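Local coordinates for protein serine hydrolase CCSP0084 (Cycloclasticus sp. P1, PDB 4I3F) that probably works as a serine esterase and meta-cleavage product hydrolase of the alpha/beta hydrolase fold, in a bacterium that degrades polyaromatic hydrocarbons, at residues L49-S53 against S125-T131; F183-L189 against G278-E284. One frame throughout, in Å; residues are numbered along the deposited sequence.

Contact 1. Residues L49-S53 against S125-T131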
ATOM      1  N   LEU A  49       1.002  -0.479  -8.418  1.00  9.63           N
ATOM      2  CA  LEU A  49       1.381  -0.895  -7.066  1.00  7.60           C
ATOM      3  C   LEU A  49       1.208   0.262  -6.096  1.00 10.95           C
ATOM      4  O   LEU A  49       1.773   1.343  -6.299  1.00 12.48           O
ATOM      5  CB  LEU A  49       2.834  -1.397  -7.030  1.00  9.71           C
ATOM      6  CG  LEU A  49       3.086  -2.665  -7.855  1.00 13.09           C
ATOM      7  CD1 LEU A  49       3.727  -2.307  -9.185  1.00 12.49           C
ATOM      8  CD2 LEU A  49       3.935  -3.671  -7.098  1.00 15.17           C
ATOM      9  N   LEU A  50       0.436   0.030  -5.038  1.00  8.05           N
ATOM     10  CA  LEU A  50       0.101   1.090  -4.083  1.00 10.94           C
ATOM     11  C   LEU A  50       0.706   0.784  -2.719  1.00 11.32           C
ATOM     12  O   LEU A  50       0.380  -0.234  -2.090  1.00 11.40           O
ATOM     13  CB  LEU A  50      -1.424   1.258  -3.984  1.00  9.15           C
ATOM     14  CG  LEU A  50      -2.158   1.587  -5.288  1.00 12.67           C
ATOM     15  CD1 LEU A  50      -3.654   1.795  -5.047  1.00 13.09           C
ATOM     16  CD2 LEU A  50      -1.550   2.823  -5.939  1.00 10.53           C
ATOM     17  N   HIS A  51       1.590   1.672  -2.264  1.00  9.76           N
ATOM     18  CA  HIS A  51       2.359   1.474  -1.035  1.00  8.83           C
ATOM     19  C   HIS A  51       1.552   1.674   0.260  1.00 10.69           C
ATOM     20  O   HIS A  51       0.381   2.056   0.214  1.00 11.00           O
ATOM     21  CB  HIS A  51       3.569   2.406  -1.052  1.00 10.69           C
ATOM     22  CG  HIS A  51       3.223   3.854  -0.896  1.00  9.29           C
ATOM     23  ND1 HIS A  51       3.379   4.775  -1.911  1.00 16.59           N
ATOM     24  CD2 HIS A  51       2.766   4.548   0.172  1.00  8.81           C
ATOM     25  CE1 HIS A  51       3.017   5.970  -1.474  1.00  8.44           C
ATOM     26  NE2 HIS A  51       2.637   5.858  -0.218  1.00 15.84           N
ATOM     27  N   GLY A  52       2.183   1.397   1.404  1.00 10.62           N
ATOM     28  CA  GLY A  52       1.529   1.483   2.703  1.00 14.83           C
ATOM     29  C   GLY A  52       1.657   2.829   3.392  1.00 17.14           C
ATOM     30  O   GLY A  52       2.004   3.825   2.757  1.00 15.09           O
ATOM     31  N   SER A  53       1.387   2.873   4.694  1.00 14.60           N
ATOM     32  CA  SER A  53       1.337   4.154   5.391  1.00 11.86           C
ATOM     33  C   SER A  53       2.273   4.265   6.596  1.00 17.58           C
ATOM     34  O   SER A  53       1.930   4.903   7.596  1.00 19.87           O
ATOM     35  CB  SER A  53      -0.104   4.469   5.815  1.00 18.89           C
ATOM     36  OG  SER A  53      -0.672   3.389   6.551  1.00 22.07           O
ATOM     37  N   SER A 125      -1.469  -2.543   2.885  1.00 11.15           N
ATOM     38  CA  SER A 125      -2.067  -1.805   4.001  1.00 11.97           C
ATOM     39  C   SER A 125      -3.020  -0.723   3.524  1.00 13.98           C
ATOM     40  O   SER A 125      -4.052  -1.008   2.918  1.00 13.40           O
ATOM     41  CB  SER A 125      -0.970  -1.196   4.880  1.00 21.12           C
ATOM     42  OG  SER A 125      -1.516  -0.402   5.917  1.00 31.92           O
ATOM     43  N   MET A 126      -2.653   0.522   3.797  1.00 12.37           N
ATOM     44  CA  MET A 126      -3.428   1.666   3.332  0.50 11.73           C
ATOM     45  C   MET A 126      -3.674   1.579   1.837  1.00 14.49           C
ATOM     46  O   MET A 126      -4.794   1.798   1.372  1.00 11.71           O
ATOM     47  CB  MET A 126      -2.719   2.974   3.672  0.50 12.52           C
ATOM     48  CG  MET A 126      -3.439   4.226   3.178  0.50 14.31           C
ATOM     49  SD  MET A 126      -3.029   4.688   1.485  0.50  8.98           S
ATOM     50  CE  MET A 126      -1.260   4.965   1.602  0.50  7.57           C
ATOM     51  N   GLY A 127      -2.628   1.241   1.082  1.00 11.00           N
ATOM     52  CA  GLY A 127      -2.753   1.068  -0.364  1.00 12.30           C
ATOM     53  C   GLY A 127      -3.686  -0.074  -0.752  1.00  9.58           C
ATOM     54  O   GLY A 127      -4.326  -0.032  -1.814  1.00 10.45           O
ATOM     55  N   GLY A 128      -3.752  -1.104   0.089  1.00  8.14           N
ATOM     56  CA  GLY A 128      -4.705  -2.188  -0.103  1.00 11.57           C
ATOM     57  C   GLY A 128      -6.124  -1.712   0.154  1.00 10.32           C
ATOM     58  O   GLY A 128      -7.073  -2.150  -0.514  1.00 10.82           O
ATOM     59  N   GLY A 129      -6.279  -0.828   1.137  1.00 10.91           N
ATOM     60  CA  GLY A 129      -7.578  -0.214   1.379  1.00 12.28           C
ATOM     61  C   GLY A 129      -8.025   0.619   0.187  1.00 13.74           C
ATOM     62  O   GLY A 129      -9.180   0.523  -0.260  1.00 11.61           O
ATOM     63  N   VAL A 130      -7.117   1.441  -0.325  1.00 11.67           N
ATOM     64  CA  VAL A 130      -7.402   2.227  -1.521  1.00 14.02           C
ATOM     65  C   VAL A 130      -7.769   1.306  -2.679  1.00 10.09           C
ATOM     66  O   VAL A 130      -8.694   1.598  -3.451  1.00 10.56           O
ATOM     67  CB  VAL A 130      -6.207   3.144  -1.903  1.00 10.14           C
ATOM     68  CG1 VAL A 130      -6.486   3.878  -3.203  1.00  9.18           C
ATOM     69  CG2 VAL A 130      -5.943   4.156  -0.785  1.00 15.07           C
ATOM     70  N   THR A 131      -7.060   0.178  -2.787  1.00 10.04           N
ATOM     71  CA  THR A 131      -7.371  -0.814  -3.818  1.00  7.97           C
ATOM     72  C   THR A 131      -8.806  -1.299  -3.691  1.00 12.89           C
ATOM     73  O   THR A 131      -9.532  -1.370  -4.683  1.00  8.90           O
ATOM     74  CB  THR A 131      -6.414  -2.023  -3.760  1.00  8.41           C
ATOM     75  OG1 THR A 131      -5.075  -1.582  -4.034  1.00  7.78           O
ATOM     76  CG2 THR A 131      -6.817  -3.073  -4.780  1.00  8.51           C
TER
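The chain leaving strand 46-50 passes over the first turn of helix 126-137, with Leu-50 above Gly-127 (CA to CA 4.7 Å) and Gly-52 beside Met-126 (CA to CA 5.0 Å). His-51 O comes to 3.2 Å from Gly-127 N, and Gly-127 CA also makes a C-H...O contact with it. A CB on Gly-127 would clash with the carbonyl oxygens of Leu-50 and His-51, so only a glycine fits against them. Backbone bonds from Leu-50 to Val-122 and Asn-124 hold strand 46-50 beside strand 119-124, which turns at Ser-125 into the helix.

That turn has the sequence and geometry of the nucleophile elbow of the alpha/beta hydrolase fold, a tight bend between a strand and a helix. Ser-125, probably the nucleophile, has the strained backbone usual at its tip (phi 50°, psi -115°). As in relatives, the loop after strand 46-50, at Gly-52 and Ser-53, probably borders the oxyanion hole.

The apolar side-chain contact comes from Leu-50, which meets Val-130. With CG anti to the carbonyl carbon (chi1 -58°), its branch drops toward the helix. Leu-50 CD1 lies 4.0 Å from Val-130 CG1 and also touches the Thr-131 hydroxyl. That hydroxyl is itself bonded to Gly-127 O (2.8 Å from Thr-131 OG1), on the opposite face of the carbonyl from Thr-131 N; two donors thus satisfy a buried oxygen next to a leucine methyl. Towards the elbow, Ser-53 OG sits 3.6 Å from Met-126 CB while bonding to Trp-165. A short polar side chain suits this spot, because it fits against the methionine and still holds the indole N-H. Gly-52 O, also buried here, has no polar partner in the model.

Contact 2. Residues F183-L189 against G278-E284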
ATOM      1  N   PHE A 183       7.950  -3.728  11.604  1.00 13.61           N
ATOM      2  CA  PHE A 183       7.398  -4.102  10.309  1.00 16.27           C
ATOM      3  C   PHE A 183       7.928  -5.449   9.826  1.00 15.98           C
ATOM      4  O   PHE A 183       7.404  -6.022   8.869  1.00 14.13           O
ATOM      5  CB  PHE A 183       7.709  -3.029   9.258  1.00 17.07           C
ATOM      6  CG  PHE A 183       6.755  -1.870   9.274  1.00 18.21           C
ATOM      7  CD1 PHE A 183       5.428  -2.047   8.899  1.00 24.54           C
ATOM      8  CD2 PHE A 183       7.180  -0.605   9.646  1.00 17.63           C
ATOM      9  CE1 PHE A 183       4.540  -0.979   8.905  1.00 22.59           C
ATOM     10  CE2 PHE A 183       6.298   0.469   9.658  1.00 20.54           C
ATOM     11  CZ  PHE A 183       4.982   0.283   9.279  1.00 20.29           C
ATOM     12  N   LEU A 184       8.974  -5.945  10.474  1.00 14.59           N
ATOM     13  CA  LEU A 184       9.548  -7.226  10.095  1.00 15.61           C
ATOM     14  C   LEU A 184       9.513  -8.184  11.282  1.00 16.54           C
ATOM     15  O   LEU A 184       9.636  -7.758  12.434  1.00 17.94           O
ATOM     16  CB  LEU A 184      10.987  -7.037   9.615  1.00 19.95           C
ATOM     17  CG  LEU A 184      11.106  -6.264   8.302  1.00 23.27           C
ATOM     18  CD1 LEU A 184      12.481  -5.668   8.147  1.00 26.05           C
ATOM     19  CD2 LEU A 184      10.812  -7.188   7.144  1.00 26.35           C
ATOM     20  N   PHE A 185       9.335  -9.471  10.999  1.00 15.66           N
ATOM     21  CA  PHE A 185       9.431 -10.488  12.040  1.00 17.43           C
ATOM     22  C   PHE A 185      10.894 -10.729  12.423  1.00 20.91           C
ATOM     23  O   PHE A 185      11.208 -10.937  13.600  1.00 23.04           O
ATOM     24  CB  PHE A 185       8.779 -11.800  11.584  1.00 17.15           C
ATOM     25  CG  PHE A 185       8.894 -12.904  12.597  1.00 21.02           C
ATOM     26  CD1 PHE A 185       7.955 -13.034  13.610  1.00 21.58           C
ATOM     27  CD2 PHE A 185       9.951 -13.804  12.544  1.00 20.36           C
ATOM     28  CE1 PHE A 185       8.074 -14.056  14.558  1.00 21.07           C
ATOM     29  CE2 PHE A 185      10.078 -14.816  13.482  1.00 22.39           C
ATOM     30  CZ  PHE A 185       9.130 -14.941  14.487  1.00 21.91           C
ATOM     31  N   ASP A 186      11.781 -10.709  11.424  1.00 18.75           N
ATOM     32  CA  ASP A 186      13.225 -10.807  11.651  1.00 20.62           C
ATOM     33  C   ASP A 186      13.888  -9.549  11.109  1.00 26.50           C
ATOM     34  O   ASP A 186      14.193  -9.466   9.923  1.00 26.58           O
ATOM     35  CB  ASP A 186      13.812 -12.061  10.979  1.00 22.44           C
ATOM     36  CG  ASP A 186      15.340 -12.130  11.072  1.00 29.24           C
ATOM     37  OD1 ASP A 186      15.941 -11.332  11.811  1.00 30.70           O
ATOM     38  OD2 ASP A 186      15.946 -13.002  10.409  1.00 34.22           O
ATOM     39  N   PRO A 187      14.119  -8.561  11.987  1.00 24.21           N
ATOM     40  CA  PRO A 187      14.654  -7.259  11.576  1.00 26.98           C
ATOM     41  C   PRO A 187      16.027  -7.346  10.898  1.00 26.97           C
ATOM     42  O   PRO A 187      16.363  -6.450  10.132  1.00 31.26           O
ATOM     43  CB  PRO A 187      14.778  -6.497  12.902  1.00 31.40           C
ATOM     44  CG  PRO A 187      13.858  -7.184  13.842  1.00 28.06           C
ATOM     45  CD  PRO A 187      13.862  -8.628  13.436  1.00 24.83           C
ATOM     46  N   SER A 188      16.797  -8.395  11.170  1.00 25.69           N
ATOM     47  CA  SER A 188      18.132  -8.540  10.580  1.00 32.80           C
ATOM     48  C   SER A 188      18.109  -8.638   9.047  1.00 33.50           C
ATOM     49  O   SER A 188      19.127  -8.430   8.386  1.00 37.07           O
ATOM     50  CB  SER A 188      18.837  -9.767  11.159  1.00 35.03           C
ATOM     51  OG  SER A 188      18.355 -10.951  10.553  1.00 30.03           O
ATOM     52  N   LEU A 189      16.945  -8.951   8.485  1.00 31.68           N
ATOM     53  CA  LEU A 189      16.787  -9.050   7.034  1.00 42.10           C
ATOM     54  C   LEU A 189      16.996  -7.683   6.396  1.00 44.26           C
ATOM     55  O   LEU A 189      17.293  -7.564   5.206  1.00 37.06           O
ATOM     56  CB  LEU A 189      15.396  -9.589   6.691  1.00 37.17           C
ATOM     57  CG  LEU A 189      15.231 -11.097   6.891  1.00 40.56           C
ATOM     58  CD1 LEU A 189      13.814 -11.552   6.577  1.00 41.06           C
ATOM     59  CD2 LEU A 189      16.241 -11.850   6.044  1.00 41.06           C
ATOM     60  N   GLY A 278       6.566 -10.461   9.118  1.00 12.24           N
ATOM     61  CA  GLY A 278       6.005  -9.200   9.566  1.00  9.99           C
ATOM     62  C   GLY A 278       5.152  -8.541   8.508  1.00  9.95           C
ATOM     63  O   GLY A 278       5.026  -9.038   7.381  1.00  9.15           O
ATOM     64  N   HIS A 279       4.553  -7.411   8.874  1.00  8.98           N
ATOM     65  CA  HIS A 279       3.687  -6.677   7.953  1.00  9.74           C
ATOM     66  C   HIS A 279       4.247  -6.488   6.539  1.00 12.14           C
ATOM     67  O   HIS A 279       3.513  -6.628   5.555  1.00 16.71           O
ATOM     68  CB  HIS A 279       3.301  -5.311   8.520  1.00 10.67           C
ATOM     69  CG  HIS A 279       2.340  -4.575   7.641  1.00  8.54           C
ATOM     70  ND1 HIS A 279       1.058  -5.027   7.410  1.00 10.00           N
ATOM     71  CD2 HIS A 279       2.497  -3.470   6.873  1.00 15.91           C
ATOM     72  CE1 HIS A 279       0.452  -4.206   6.570  1.00 16.85           C
ATOM     73  NE2 HIS A 279       1.307  -3.257   6.223  1.00 18.24           N
ATOM     74  N   TRP A 280       5.530  -6.151   6.436  1.00 14.18           N
ATOM     75  CA  TRP A 280       6.168  -5.983   5.125  1.00 11.84           C
ATOM     76  C   TRP A 280       6.531  -7.328   4.508  1.00 13.69           C
ATOM     77  O   TRP A 280       7.716  -7.672   4.434  1.00 13.29           O
ATOM     78  CB  TRP A 280       7.442  -5.146   5.252  1.00 13.16           C
ATOM     79  CG  TRP A 280       7.200  -3.675   5.426  1.00 15.19           C
ATOM     80  CD1 TRP A 280       6.033  -2.998   5.192  1.00 23.10           C
ATOM     81  CD2 TRP A 280       8.147  -2.699   5.874  1.00 19.25           C
ATOM     82  NE1 TRP A 280       6.202  -1.663   5.469  1.00 24.12           N
ATOM     83  CE2 TRP A 280       7.490  -1.453   5.891  1.00 20.27           C
ATOM     84  CE3 TRP A 280       9.488  -2.758   6.263  1.00 17.93           C
ATOM     85  CZ2 TRP A 280       8.133  -0.273   6.278  1.00 24.57           C
ATOM     86  CZ3 TRP A 280      10.125  -1.584   6.649  1.00 23.94           C
ATOM     87  CH2 TRP A 280       9.445  -0.362   6.656  1.00 22.36           C
ATOM     88  N   VAL A 281       5.516  -8.071   4.067  1.00 14.06           N
ATOM     89  CA  VAL A 281       5.699  -9.397   3.471  1.00 12.20           C
ATOM     90  C   VAL A 281       6.647  -9.323   2.282  1.00 10.88           C
ATOM     91  O   VAL A 281       7.466 -10.221   2.075  1.00  9.07           O
ATOM     92  CB  VAL A 281       4.348  -9.990   2.986  1.00 11.10           C
ATOM     93  CG1 VAL A 281       4.554 -11.359   2.375  1.00 12.97           C
ATOM     94  CG2 VAL A 281       3.342 -10.083   4.137  1.00 13.34           C
ATOM     95  N   GLN A 282       6.547  -8.236   1.517  1.00  9.52           N
ATOM     96  CA  GLN A 282       7.320  -8.078   0.289  1.00 10.91           C
ATOM     97  C   GLN A 282       8.807  -7.824   0.530  1.00 11.12           C
ATOM     98  O   GLN A 282       9.621  -7.990  -0.383  1.00 12.25           O
ATOM     99  CB  GLN A 282       6.712  -6.971  -0.589  1.00 11.48           C
ATOM    100  CG  GLN A 282       7.235  -5.553  -0.341  1.00 11.65           C
ATOM    101  CD  GLN A 282       6.703  -4.885   0.928  1.00 11.97           C
ATOM    102  OE1 GLN A 282       6.129  -5.528   1.810  1.00 14.61           O
ATOM    103  NE2 GLN A 282       6.906  -3.574   1.018  1.00 15.74           N
ATOM    104  N   ILE A 283       9.160  -7.417   1.751  1.00 10.46           N
ATOM    105  CA  ILE A 283      10.556  -7.236   2.126  1.00 10.33           C
ATOM    106  C   ILE A 283      11.066  -8.463   2.874  1.00 14.40           C
ATOM    107  O   ILE A 283      12.190  -8.904   2.654  1.00 17.68           O
ATOM    108  CB  ILE A 283      10.759  -5.998   3.040  1.00 14.07           C
ATOM    109  CG1 ILE A 283      10.141  -4.743   2.427  1.00 17.90           C
ATOM    110  CG2 ILE A 283      12.252  -5.780   3.336  1.00 15.36           C
ATOM    111  CD1 ILE A 283      10.733  -4.355   1.110  1.00 18.05           C
ATOM    112  N   GLU A 284      10.242  -9.015   3.763  1.00  9.23           N
ATOM    113  CA  GLU A 284      10.675 -10.160   4.568  1.00 10.28           C
ATOM    114  C   GLU A 284      10.860 -11.393   3.699  1.00 12.12           C
ATOM    115  O   GLU A 284      11.855 -12.107   3.824  1.00 14.65           O
ATOM    116  CB  GLU A 284       9.655 -10.458   5.671  1.00 13.72           C
ATOM    117  CG  GLU A 284      10.105 -11.508   6.690  1.00 17.56           C
ATOM    118  CD  GLU A 284      10.082 -10.969   8.113  1.00 14.71           C
ATOM    119  OE1 GLU A 284       9.209 -10.125   8.405  1.00 15.09           O
ATOM    120  OE2 GLU A 284      10.927 -11.387   8.924  1.00 15.49           O
TER
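The loop that probably carries the catalytic histidine of the alpha/beta hydrolase fold, His-279, meets the cap at the loop following helix 173-182. His-279 ND1 is hydrogen-bonded to Asp-251, and Phe-183 CE1 is 3.8 Å from His-279 CD2, the two rings meeting rim to rim. Phe-183 and Trp-280 form an offset stack, with the phenyl ring and the five-membered indole ring nearly parallel (3°) and their centroids 4.2 Å apart. Phe-183 CB sits over the face of the six-membered ring as a CH-pi contact. Trp-280 N gives a nearly straight bond to Phe-183 O (3.1 Å), lying in the carbonyl plane. An alanine in place of Trp-280 would probably leave Phe-183 without its stacking partner on this face and open a gap between cap and histidine loop.

Gly-278 suits its place because a side chain there would run into Leu-184 CA. With CG anti to the backbone N (chi1 -172°) and the chain bent at chi2, Glu-284 reaches across and grips the cap loop with both oxygens through their syn lone pairs: OE1 accepts from Phe-185 N (2.7 Å) and OE2 from Asp-186 N (2.7 Å). Gly-278 N adds a third bond, 2.8 Å to Glu-284 OE1, from above the carboxylate plane, and three N-H groups are likely to ease the burial of its charge. Leu-189 CD1 lies across the glutamate chain, 3.7 Å from Glu-284 CG.

Contacts 1 and 2 meet at the presumed active site, although their centres are about 17 Å apart. Contact 1 supplies the elbow with Ser-125, and contact 2 the loop with His-279. Ser-125 CB touches His-279 NE2 at 3.4 Å, while Ser-125 OG, 4.0 Å from that nitrogen, is too far for a hydrogen bond in this model. With Asp-251 bonded to the other ring nitrogen, the arrangement is nonetheless consistent with a Ser-His-Asp triad. Contact 1 lies near the centre of the chain, where strand 46-50 ends and helix 126-137 starts; contact 2 ties the histidine loop to the cap. The sodium ion, at His-138 and Glu-140, is about 13 Å from the Val-130 side chain.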